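Local coordinates for hypothetical protein yxiM (Bacillus subtilis, PDB 2O14) that is an uncharacterised esterase-like protein of the GDSL lipolytic family, probably a hydrolase, with a manganese-binding galactose-binding-like domain ahead of its hydrolase domain, at residues S171-Y176 and Q184-Q189; M190-Y194 and A348-R353; F109-N113 and R203-G208; D232-L238 and D271-P277. One frame throughout, in Å; residues are numbered along the deposited sequence.

Contact 1. Residues S171-Y176 and Q184-Q189; sequences STVCNY and QAGWGQ
Gln184 lies over one face of the Tyr176 ring. Its CG is 4.0 Å from the centroid of the Tyr176 ring and 11° off the normal, a CH-pi contact. The chain runs extended beyond CG (chi2 179°) and carries the amide over the phenol end. There the amide stacks on the ring with the planes 29° apart. Gln184 NE2 comes 2.9 Å from Tyr176 OH, but the angle is too poor for a hydrogen bond. The hydroxyl donates instead to Ser171 O, 2.7 Å from Tyr176 OH and in the plane of the ring. Tyr176 OH thus holds the carbonyl of the probable nucleophile residue. A water, which accepts from Gln184 NE2, probably donates to Ser171 O as well.

Further along, Trp187 N donates to Thr172 O at 3.1 Å, and Gly188 N makes a weak bond to Val173 O. Gly186 has no side chain, and its CA comes 3.7 Å from Val173 CA. Val173 CG2 packs 3.9 Å from Trp187 NE1, whose polar partner is Gln237. In the second shell, Asn204 ND2 donates to both Val173 O and Asn175 OD1, which ties the loop to the end of strand 201-204. Ser171 OG has a weak bond with Gly209 N, consistent with the oxyanion-hole glycine of SGNH hydrolases. Gln184 also touches His342, probably catalytic.

The 171-176 loop follows strand 164-169, where the family places its serine. Trp187 packs against Leu351 and Ala355 of helix 345-361 and against Met235 of strand 233-237.

Contact 2. Residues M190-Y194 and A348-R353; sequences MLPHY and ADALAR
Ala348 CB meets the terminal methyl of Met190, a selenomethionine, with only 3.4 Å to Met190 CE. This is tighter than usual van der Waals contact. Bends at chi2 and chi3 turn the Met190 tail toward the helix.

Asp349 comes next and makes two kinds of contact. Its CA packs against Met190 CG at 3.6 Å. Its carboxylate accepts from the phenol, with Tyr194 OH 2.6 Å from Asp349 OD1. The hydroxyl approaches on the syn side, 32° out of the carboxylate plane. Asp349 CG is anti to the backbone N (chi1 -179°), which brings the carboxylate to the edge of the Tyr194 ring, with CG in the ring plane.

One turn after Ala348, Ala352 CB fits between the two partners. It is 3.8 Å from Met190 CB and 3.9 Å from Tyr194 CD2.

Arg353 closes the contact with its backbone and the start of its side chain. Its CA stands 3.7 Å from the centroid of the Tyr194 ring and 7° off the normal, a CH-pi contact over the face. Arg353 CB continues the cover, 3.5 Å from Tyr194 CZ. The guanidinium lies off the ring and makes a cation-pi contact with Tyr322. The Tyr194 ring is therefore fixed twice, by a bond at its hydroxyl and by helix backbone over its face.

Met190 and Tyr194, which flank the short 3-10 segment 191-193, join it to helix 345-361. Leu191 and Tyr194 also touch Val356 of that helix. Ala350 and Leu351 pack on helix 315-326, and Ala352 also touches Trp187.

Contact 3. Residues F109-N113 and R203-G208; sequences FQVIN and RNMASG
Ile112 and Met205, a selenomethionine, form the apolar centre of this contact. Their side chains cross at about a right angle, with Ile112 CG1 3.9 Å from Met205 CE. The same methyl is 4.0 Å from Phe109 CB. Bends at chi2 (-52°) and chi3 (-80°) curl the Met205 tail toward strand 108-115, where CE also lies against the carbonyl oxygens of Phe109 and Gln110. The other branch of Ile112 reaches further along, with CG2 3.9 Å from Ser207 CB.

Polar contacts flank this patch. Arg203 NH2 gives a weak hydrogen bond to Gln110 OE1 at 2.9 Å. The N-H points poorly at the oxygen (122°), and the amide and guanidinium planes are steeply inclined. The other end of the Gln110 amide is held more firmly, since NE2 donates to Ala105 O and Tyr227 OH. One water links the backbones: Ile112 N donates to it at 2.9 Å, and it donates to Asn204 O at 2.8 Å.

Two local backbone motifs lie in the contact. Gln110 and Val111 both face Val103, a classic beta bulge, and the chain turns a corner at Val111. Asn204 OD1 accepts from Ala206 N at 3.3 Å, an Asx turn at the end of strand 201-204.

The contact joins the galactose-binding-like part of the chain to the GDSL part. Strand 108-115 is an outermost strand of its antiparallel sheet, paired with 100-105. Strand 201-204 is an outermost strand of the parallel sheet and pairs with 164-169. Phe123 of strand 120-127 touches both Gln110 and Arg203.

Contact 4. Residues D232-L238 and D271-P277; sequences DYFMLQL and DVILSTP
Strands 233-237 and 271-275 run parallel, Tyr233 beside Asp271 and Leu236 beside Leu274, axes 4.6 Å apart at 19°, through five backbone hydrogen bonds that run from Asp271 N–Asp232 O to Ser275 N–Leu236 O. Phe234 and Leu236 each bond through both N and O.

On one face Ile273 CD1 is wedged between two side chains. It is 3.7 Å from Tyr233 CD1 and 3.4 Å from CE of Met235, a selenomethionine. The second pair is tighter than normal contact, and Ile273 CG2 presses the same methyl. Tyr233 lies beside Asp271, with CD1 3.6 Å from Asp271 CB. A water spans Asp232 O and Asp271 OD2. On the other face Leu236 and Leu274 run side by side, with 4.1 Å between Leu236 CD1 and Leu274 CD2.

At the C-terminal end Ser275 OG donates to Gln237 OE1 at 2.7 Å, in the carbonyl plane and on a lone pair. Trp187 NE1 also donates to this oxygen, so two bonds fix the amide. With chi1 at 178° Gln237 carries its extended chain across Pro277, and NE2 lies 3.5 Å from Pro277 CB. A second water joins Leu238 N to Ser275 O as the strands part.

With helix 251-266 the strands form a beta-alpha-beta crossover of the SGNH-type parallel sheet. That helix covers the face carrying Phe234, Leu236, Val272 and Leu274. Strand 164-169 pairs with 233-237 on its other edge, and 311-313 follows 271-275.

Contact 1 is the hub. Contacts 2 and 3 each have centres about 10 Å from its own, and the centre of contact 4 lies about 14 Å away. It meets contact 2 at Ala185 CB and Met190 CE, 3.3 Å apart. Asn204 ties it to contact 3, and the Trp187–Gln237 bond ties it to contact 4. Contacts 2 and 3 do not touch, their centres being about 17 Å apart. Contact 1 holds Ser171, the probable nucleophile. Ser171 OG is 3.1 Å from Gly208 CA of contact 3, so the seam between the two domains runs close to the probable active site. The manganese site of Asp19, Ser24 and Asp65 belongs to the galactose-binding-like part.

Contact 1. Residues S171-Y176 and Q184-Q189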
# COMPACT_ATOMS: atom_id res chain seq x y z
N SER A 171 -2.51 6.51 8.17
CA SER A 171 -2.53 7.74 7.37
C SER A 171 -1.18 8.45 7.25
O SER A 171 -0.94 9.16 6.27
CB SER A 171 -3.55 8.72 7.96
OG SER A 171 -4.86 8.19 7.96
N THR A 172 -0.30 8.27 8.23
CA THR A 172 1.00 8.93 8.17
C THR A 172 2.02 8.08 7.41
O THR A 172 3.16 8.50 7.19
CB THR A 172 1.56 9.23 9.58
OG1 THR A 172 1.86 8.00 10.26
CG2 THR A 172 0.55 10.02 10.40
N VAL A 173 1.60 6.88 6.99
CA VAL A 173 2.47 5.94 6.27
C VAL A 173 2.01 5.59 4.85
O VAL A 173 2.83 5.41 3.95
CB VAL A 173 2.58 4.61 7.06
CG1 VAL A 173 3.50 3.64 6.33
CG2 VAL A 173 3.08 4.87 8.47
N CYS A 174 0.69 5.51 4.66
CA CYS A 174 0.10 5.12 3.38
C CYS A 174 0.38 6.00 2.17
O CYS A 174 0.98 7.08 2.27
CB CYS A 174 -1.42 4.99 3.53
SG CYS A 174 -2.28 6.56 3.73
N ASN A 175 -0.06 5.51 1.01
CA ASN A 175 0.10 6.22 -0.25
C ASN A 175 -1.07 7.15 -0.52
O ASN A 175 -2.22 6.83 -0.22
CB ASN A 175 0.19 5.23 -1.42
CG ASN A 175 1.47 4.44 -1.44
OD1 ASN A 175 2.53 4.94 -1.06
ND2 ASN A 175 1.39 3.19 -1.91
N TYR A 176 -0.76 8.31 -1.09
CA TYR A 176 -1.78 9.27 -1.48
C TYR A 176 -1.57 9.46 -2.99
O TYR A 176 -0.45 9.33 -3.48
CB TYR A 176 -1.60 10.60 -0.73
CG TYR A 176 -1.95 10.50 0.73
CD1 TYR A 176 -1.06 9.95 1.65
CD2 TYR A 176 -3.20 10.90 1.19
CE1 TYR A 176 -1.40 9.79 3.00
CE2 TYR A 176 -3.56 10.75 2.54
CZ TYR A 176 -2.66 10.20 3.44
OH TYR A 176 -3.01 10.04 4.76
N GLN A 184 -0.34 15.63 0.11
CA GLN A 184 -0.15 14.86 1.34
C GLN A 184 0.54 13.56 0.96
O GLN A 184 0.49 13.13 -0.20
CB GLN A 184 -1.51 14.56 1.98
CG GLN A 184 -1.41 14.00 3.40
CD GLN A 184 -2.78 13.73 4.01
OE1 GLN A 184 -3.79 14.26 3.56
NE2 GLN A 184 -2.80 12.90 5.06
N ALA A 185 1.18 12.92 1.93
CA ALA A 185 1.86 11.66 1.68
C ALA A 185 2.28 10.95 2.96
O ALA A 185 2.47 11.58 4.00
CB ALA A 185 3.08 11.89 0.79
N GLY A 186 2.39 9.63 2.89
CA GLY A 186 2.82 8.85 4.05
C GLY A 186 4.28 8.61 3.78
O GLY A 186 4.67 8.55 2.62
N TRP A 187 5.11 8.45 4.81
CA TRP A 187 6.53 8.25 4.53
C TRP A 187 6.83 6.95 3.79
O TRP A 187 7.90 6.82 3.20
CB TRP A 187 7.38 8.38 5.80
CG TRP A 187 7.25 7.31 6.85
CD1 TRP A 187 6.48 7.35 7.98
CD2 TRP A 187 7.99 6.08 6.92
NE1 TRP A 187 6.71 6.24 8.75
CE2 TRP A 187 7.63 5.44 8.12
CE3 TRP A 187 8.93 5.46 6.08
CZ2 TRP A 187 8.18 4.21 8.51
CZ3 TRP A 187 9.47 4.24 6.46
CH2 TRP A 187 9.09 3.63 7.67
N GLY A 188 5.90 6.01 3.81
CA GLY A 188 6.11 4.77 3.10
C GLY A 188 6.05 5.06 1.60
O GLY A 188 6.61 4.34 0.78
N GLN A 189 5.36 6.14 1.25
CA GLN A 189 5.22 6.54 -0.14
C GLN A 189 6.52 7.18 -0.63
O GLN A 189 6.80 7.18 -1.82
CB GLN A 189 4.06 7.53 -0.27
CG GLN A 189 3.93 8.18 -1.64
CD GLN A 189 2.79 9.19 -1.69
OE1 GLN A 189 2.64 9.93 -2.66
NE2 GLN A 189 1.97 9.20 -0.64
O HOH W 1 -0.13 12.14 6.13

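Contact 2. Residues M190-Y194 and A348-R353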
# COMPACT_ATOMS: atom_id res chain seq x y z
N MSE A 190 7.31 7.71 0.30
CA MSE A 190 8.58 8.36 -0.04
C MSE A 190 9.78 7.44 0.14
O MSE A 190 10.89 7.78 -0.25
CB MSE A 190 8.78 9.62 0.82
CG MSE A 190 8.77 10.90 0.01
SE MSE A 190 7.09 11.18 -0.91
CE MSE A 190 6.27 12.37 0.39
N LEU A 191 9.54 6.28 0.73
CA LEU A 191 10.60 5.30 0.95
C LEU A 191 11.39 5.00 -0.32
O LEU A 191 12.63 5.01 -0.31
CB LEU A 191 9.99 4.00 1.48
CG LEU A 191 10.61 3.39 2.74
CD1 LEU A 191 9.99 2.02 2.95
CD2 LEU A 191 12.13 3.28 2.60
N PRO A 192 10.70 4.72 -1.43
CA PRO A 192 11.43 4.41 -2.66
C PRO A 192 12.48 5.45 -3.08
O PRO A 192 13.43 5.12 -3.80
CB PRO A 192 10.31 4.23 -3.70
CG PRO A 192 9.15 4.97 -3.12
CD PRO A 192 9.24 4.68 -1.66
N HIS A 193 12.33 6.68 -2.60
CA HIS A 193 13.28 7.74 -2.93
C HIS A 193 14.55 7.65 -2.07
O HIS A 193 15.45 8.48 -2.20
CB HIS A 193 12.65 9.12 -2.70
CG HIS A 193 11.43 9.38 -3.53
ND1 HIS A 193 10.31 8.57 -3.48
CD2 HIS A 193 11.13 10.37 -4.41
CE1 HIS A 193 9.38 9.05 -4.28
NE2 HIS A 193 9.86 10.14 -4.86
N TYR A 194 14.62 6.64 -1.21
CA TYR A 194 15.79 6.50 -0.34
C TYR A 194 16.49 5.15 -0.33
O TYR A 194 17.56 5.03 0.25
CB TYR A 194 15.41 6.91 1.08
CG TYR A 194 15.26 8.40 1.22
CD1 TYR A 194 16.37 9.24 1.19
CD2 TYR A 194 14.00 8.98 1.33
CE1 TYR A 194 16.23 10.62 1.26
CE2 TYR A 194 13.85 10.36 1.41
CZ TYR A 194 14.97 11.17 1.37
OH TYR A 194 14.83 12.54 1.41
N ALA A 348 6.71 13.87 5.03
CA ALA A 348 6.78 12.45 4.72
C ALA A 348 8.16 12.10 4.17
O ALA A 348 8.71 11.04 4.46
CB ALA A 348 5.70 12.09 3.71
N ASP A 349 8.71 13.01 3.38
CA ASP A 349 10.03 12.78 2.79
C ASP A 349 11.14 12.80 3.84
O ASP A 349 12.09 12.02 3.75
CB ASP A 349 10.30 13.81 1.70
CG ASP A 349 11.64 13.60 1.04
OD1 ASP A 349 12.66 14.03 1.63
OD2 ASP A 349 11.68 13.00 -0.05
N ALA A 350 11.03 13.68 4.83
CA ALA A 350 12.04 13.76 5.88
C ALA A 350 11.96 12.54 6.79
O ALA A 350 12.97 12.02 7.26
CB ALA A 350 11.86 15.04 6.69
N LEU A 351 10.74 12.08 7.05
CA LEU A 351 10.54 10.91 7.90
C LEU A 351 11.15 9.68 7.23
O LEU A 351 11.81 8.87 7.89
CB LEU A 351 9.04 10.68 8.15
CG LEU A 351 8.35 11.65 9.11
CD1 LEU A 351 6.85 11.39 9.13
CD2 LEU A 351 8.93 11.47 10.49
N ALA A 352 10.94 9.55 5.93
CA ALA A 352 11.48 8.42 5.18
C ALA A 352 13.00 8.47 5.21
O ALA A 352 13.66 7.45 5.37
CB ALA A 352 10.97 8.44 3.74
N ARG A 353 13.54 9.68 5.03
CA ARG A 353 14.98 9.91 5.03
C ARG A 353 15.57 9.45 6.36
O ARG A 353 16.56 8.72 6.39
CB ARG A 353 15.25 11.40 4.82
CG ARG A 353 16.71 11.79 4.77
CD ARG A 353 16.87 13.28 4.45
NE ARG A 353 16.32 14.15 5.49
CZ ARG A 353 16.80 14.23 6.73
NH1 ARG A 353 17.85 13.49 7.08
NH2 ARG A 353 16.23 15.03 7.62

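Contact 3. Residues F109-N113 and R203-G208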
# COMPACT_ATOMS: atom_id res chain seq x y z
N PHE A 109 -5.37 -8.38 -1.66
CA PHE A 109 -5.11 -7.00 -2.05
C PHE A 109 -3.73 -6.88 -2.70
O PHE A 109 -2.79 -7.56 -2.28
CB PHE A 109 -5.14 -6.08 -0.82
CG PHE A 109 -6.53 -5.78 -0.33
CD1 PHE A 109 -7.47 -5.19 -1.17
CD2 PHE A 109 -6.88 -6.04 0.99
CE1 PHE A 109 -8.74 -4.85 -0.70
CE2 PHE A 109 -8.15 -5.70 1.47
CZ PHE A 109 -9.08 -5.10 0.62
N GLN A 110 -3.62 -6.02 -3.71
CA GLN A 110 -2.35 -5.79 -4.39
C GLN A 110 -1.98 -4.30 -4.27
O GLN A 110 -0.82 -3.96 -4.06
CB GLN A 110 -2.44 -6.18 -5.86
CG GLN A 110 -2.77 -7.65 -6.14
CD GLN A 110 -1.64 -8.60 -5.78
OE1 GLN A 110 -0.47 -8.24 -5.85
NE2 GLN A 110 -1.99 -9.83 -5.42
N VAL A 111 -2.97 -3.43 -4.42
CA VAL A 111 -2.75 -1.98 -4.31
C VAL A 111 -3.81 -1.42 -3.36
O VAL A 111 -4.99 -1.72 -3.52
CB VAL A 111 -2.87 -1.25 -5.68
CG1 VAL A 111 -2.45 0.21 -5.53
CG2 VAL A 111 -1.99 -1.94 -6.73
N ILE A 112 -3.40 -0.60 -2.40
CA ILE A 112 -4.34 -0.07 -1.43
C ILE A 112 -4.77 1.39 -1.61
O ILE A 112 -3.94 2.29 -1.71
CB ILE A 112 -3.80 -0.22 0.02
CG1 ILE A 112 -3.54 -1.69 0.35
CG2 ILE A 112 -4.79 0.38 1.01
CD1 ILE A 112 -4.79 -2.59 0.29
N ASN A 113 -6.08 1.59 -1.63
CA ASN A 113 -6.69 2.92 -1.72
C ASN A 113 -6.15 3.92 -2.74
O ASN A 113 -5.68 5.00 -2.36
CB ASN A 113 -6.69 3.58 -0.34
CG ASN A 113 -7.59 2.86 0.66
OD1 ASN A 113 -7.36 2.91 1.86
ND2 ASN A 113 -8.64 2.21 0.15
N ARG A 203 6.26 -2.12 -1.47
CA ARG A 203 4.81 -2.27 -1.57
C ARG A 203 4.20 -1.68 -0.30
O ARG A 203 4.19 -2.32 0.75
CB ARG A 203 4.43 -3.74 -1.73
CG ARG A 203 4.91 -4.38 -3.04
CD ARG A 203 4.53 -5.85 -3.11
NE ARG A 203 3.08 -6.04 -3.23
CZ ARG A 203 2.44 -6.14 -4.39
NH1 ARG A 203 3.11 -6.09 -5.53
NH2 ARG A 203 1.12 -6.28 -4.40
N ASN A 204 3.71 -0.45 -0.41
CA ASN A 204 3.10 0.26 0.71
C ASN A 204 1.64 -0.14 0.88
O ASN A 204 0.76 0.41 0.22
CB ASN A 204 3.20 1.76 0.47
CG ASN A 204 2.84 2.57 1.69
OD1 ASN A 204 2.40 2.02 2.69
ND2 ASN A 204 3.02 3.88 1.61
N MSE A 205 1.40 -1.09 1.79
CA MSE A 205 0.06 -1.60 2.05
C MSE A 205 -0.68 -0.89 3.18
O MSE A 205 -1.77 -1.31 3.57
CB MSE A 205 0.12 -3.10 2.36
CG MSE A 205 0.88 -3.93 1.33
SE MSE A 205 0.26 -3.63 -0.51
CE MSE A 205 -1.33 -4.75 -0.49
N ALA A 206 -0.10 0.18 3.70
CA ALA A 206 -0.71 0.94 4.79
C ALA A 206 -2.02 1.56 4.31
O ALA A 206 -2.22 1.73 3.10
CB ALA A 206 0.25 2.03 5.26
N SER A 207 -2.90 1.88 5.24
CA SER A 207 -4.19 2.49 4.90
C SER A 207 -4.60 3.53 5.94
O SER A 207 -4.29 3.38 7.12
CB SER A 207 -5.27 1.42 4.78
OG SER A 207 -5.48 0.76 6.01
N GLY A 208 -5.29 4.56 5.50
CA GLY A 208 -5.72 5.61 6.41
C GLY A 208 -6.62 5.17 7.55
O GLY A 208 -7.58 4.43 7.34
O HOH W 2 -0.60 -0.07 -2.13

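Contact 4. Residues D232-L238 and D271-P277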
# COMPACT_ATOMS: atom_id res chain seq x y z
N ASP A 232 12.99 -10.56 2.39
CA ASP A 232 12.12 -9.39 2.43
C ASP A 232 12.05 -8.77 3.82
O ASP A 232 12.52 -9.34 4.81
CB ASP A 232 10.69 -9.76 2.00
CG ASP A 232 10.62 -10.30 0.58
OD1 ASP A 232 11.42 -9.85 -0.27
OD2 ASP A 232 9.76 -11.16 0.33
N TYR A 233 11.46 -7.58 3.88
CA TYR A 233 11.29 -6.86 5.14
C TYR A 233 9.84 -6.42 5.28
O TYR A 233 9.22 -5.97 4.32
CB TYR A 233 12.20 -5.63 5.19
CG TYR A 233 13.65 -5.95 5.46
CD1 TYR A 233 14.06 -6.43 6.70
CD2 TYR A 233 14.62 -5.75 4.48
CE1 TYR A 233 15.40 -6.71 6.96
CE2 TYR A 233 15.96 -6.03 4.73
CZ TYR A 233 16.35 -6.51 5.97
OH TYR A 233 17.67 -6.78 6.21
N PHE A 234 9.30 -6.58 6.49
CA PHE A 234 7.94 -6.14 6.78
C PHE A 234 8.14 -4.90 7.65
O PHE A 234 8.48 -5.02 8.83
CB PHE A 234 7.16 -7.21 7.55
CG PHE A 234 5.81 -6.74 8.03
CD1 PHE A 234 5.01 -5.92 7.24
CD2 PHE A 234 5.32 -7.17 9.26
CE1 PHE A 234 3.73 -5.52 7.67
CE2 PHE A 234 4.04 -6.79 9.70
CZ PHE A 234 3.25 -5.96 8.90
N MSE A 235 7.98 -3.73 7.05
CA MSE A 235 8.15 -2.48 7.78
C MSE A 235 6.79 -2.06 8.29
O MSE A 235 5.92 -1.66 7.51
CB MSE A 235 8.73 -1.42 6.84
CG MSE A 235 9.22 -0.18 7.54
SE MSE A 235 10.65 0.62 6.53
CE MSE A 235 12.14 -0.03 7.58
N LEU A 236 6.62 -2.15 9.60
CA LEU A 236 5.34 -1.86 10.24
C LEU A 236 5.35 -0.69 11.24
O LEU A 236 6.19 -0.63 12.14
CB LEU A 236 4.85 -3.15 10.92
CG LEU A 236 3.46 -3.35 11.54
CD1 LEU A 236 3.40 -2.69 12.89
CD2 LEU A 236 2.38 -2.81 10.62
N GLN A 237 4.42 0.24 11.06
CA GLN A 237 4.29 1.38 11.97
C GLN A 237 2.82 1.68 12.23
O GLN A 237 2.13 2.27 11.39
CB GLN A 237 4.96 2.65 11.41
CG GLN A 237 4.77 3.85 12.35
CD GLN A 237 5.39 5.14 11.83
OE1 GLN A 237 6.60 5.23 11.66
NE2 GLN A 237 4.55 6.14 11.59
N LEU A 238 2.35 1.27 13.40
CA LEU A 238 0.97 1.50 13.82
C LEU A 238 1.01 1.94 15.27
O LEU A 238 2.06 1.86 15.92
CB LEU A 238 0.15 0.22 13.67
CG LEU A 238 -0.15 -0.26 12.24
CD1 LEU A 238 -0.72 -1.67 12.27
CD2 LEU A 238 -1.12 0.70 11.57
N ASP A 271 12.01 -10.80 7.56
CA ASP A 271 12.36 -10.03 8.75
C ASP A 271 11.37 -8.91 9.02
O ASP A 271 10.67 -8.44 8.11
CB ASP A 271 13.77 -9.45 8.62
CG ASP A 271 14.84 -10.52 8.71
OD1 ASP A 271 14.78 -11.34 9.64
OD2 ASP A 271 15.75 -10.53 7.84
N VAL A 272 11.31 -8.48 10.27
CA VAL A 272 10.40 -7.42 10.67
C VAL A 272 11.11 -6.20 11.23
O VAL A 272 12.02 -6.32 12.06
CB VAL A 272 9.42 -7.91 11.75
CG1 VAL A 272 8.47 -6.78 12.12
CG2 VAL A 272 8.65 -9.11 11.27
N ILE A 273 10.70 -5.03 10.76
CA ILE A 273 11.25 -3.76 11.23
C ILE A 273 10.10 -2.94 11.80
O ILE A 273 9.25 -2.46 11.05
CB ILE A 273 11.89 -2.94 10.08
CG1 ILE A 273 13.03 -3.73 9.43
CG2 ILE A 273 12.41 -1.62 10.63
CD1 ILE A 273 13.53 -3.11 8.15
N LEU A 274 10.06 -2.80 13.12
CA LEU A 274 9.01 -2.03 13.77
C LEU A 274 9.43 -0.57 13.88
O LEU A 274 10.61 -0.27 14.08
CB LEU A 274 8.72 -2.58 15.17
CG LEU A 274 8.21 -4.01 15.29
CD1 LEU A 274 8.05 -4.35 16.76
CD2 LEU A 274 6.88 -4.18 14.56
N SER A 275 8.46 0.34 13.76
CA SER A 275 8.74 1.76 13.85
C SER A 275 7.81 2.46 14.83
O SER A 275 6.60 2.22 14.82
CB SER A 275 8.61 2.42 12.48
OG SER A 275 8.77 3.82 12.56
N THR A 276 8.37 3.30 15.69
CA THR A 276 7.55 4.05 16.64
C THR A 276 7.05 5.26 15.87
O THR A 276 7.84 6.04 15.35
CB THR A 276 8.39 4.51 17.86
OG1 THR A 276 9.53 5.25 17.41
CG2 THR A 276 8.85 3.30 18.67
N PRO A 277 5.72 5.42 15.76
CA PRO A 277 5.21 6.58 15.01
C PRO A 277 5.59 7.94 15.60
O PRO A 277 5.58 8.13 16.82
CB PRO A 277 3.70 6.33 14.97
CG PRO A 277 3.44 5.49 16.18
CD PRO A 277 4.63 4.55 16.22
O HOH W 3 15.20 -10.43 5.18
O HOH W 4 4.50 0.31 15.32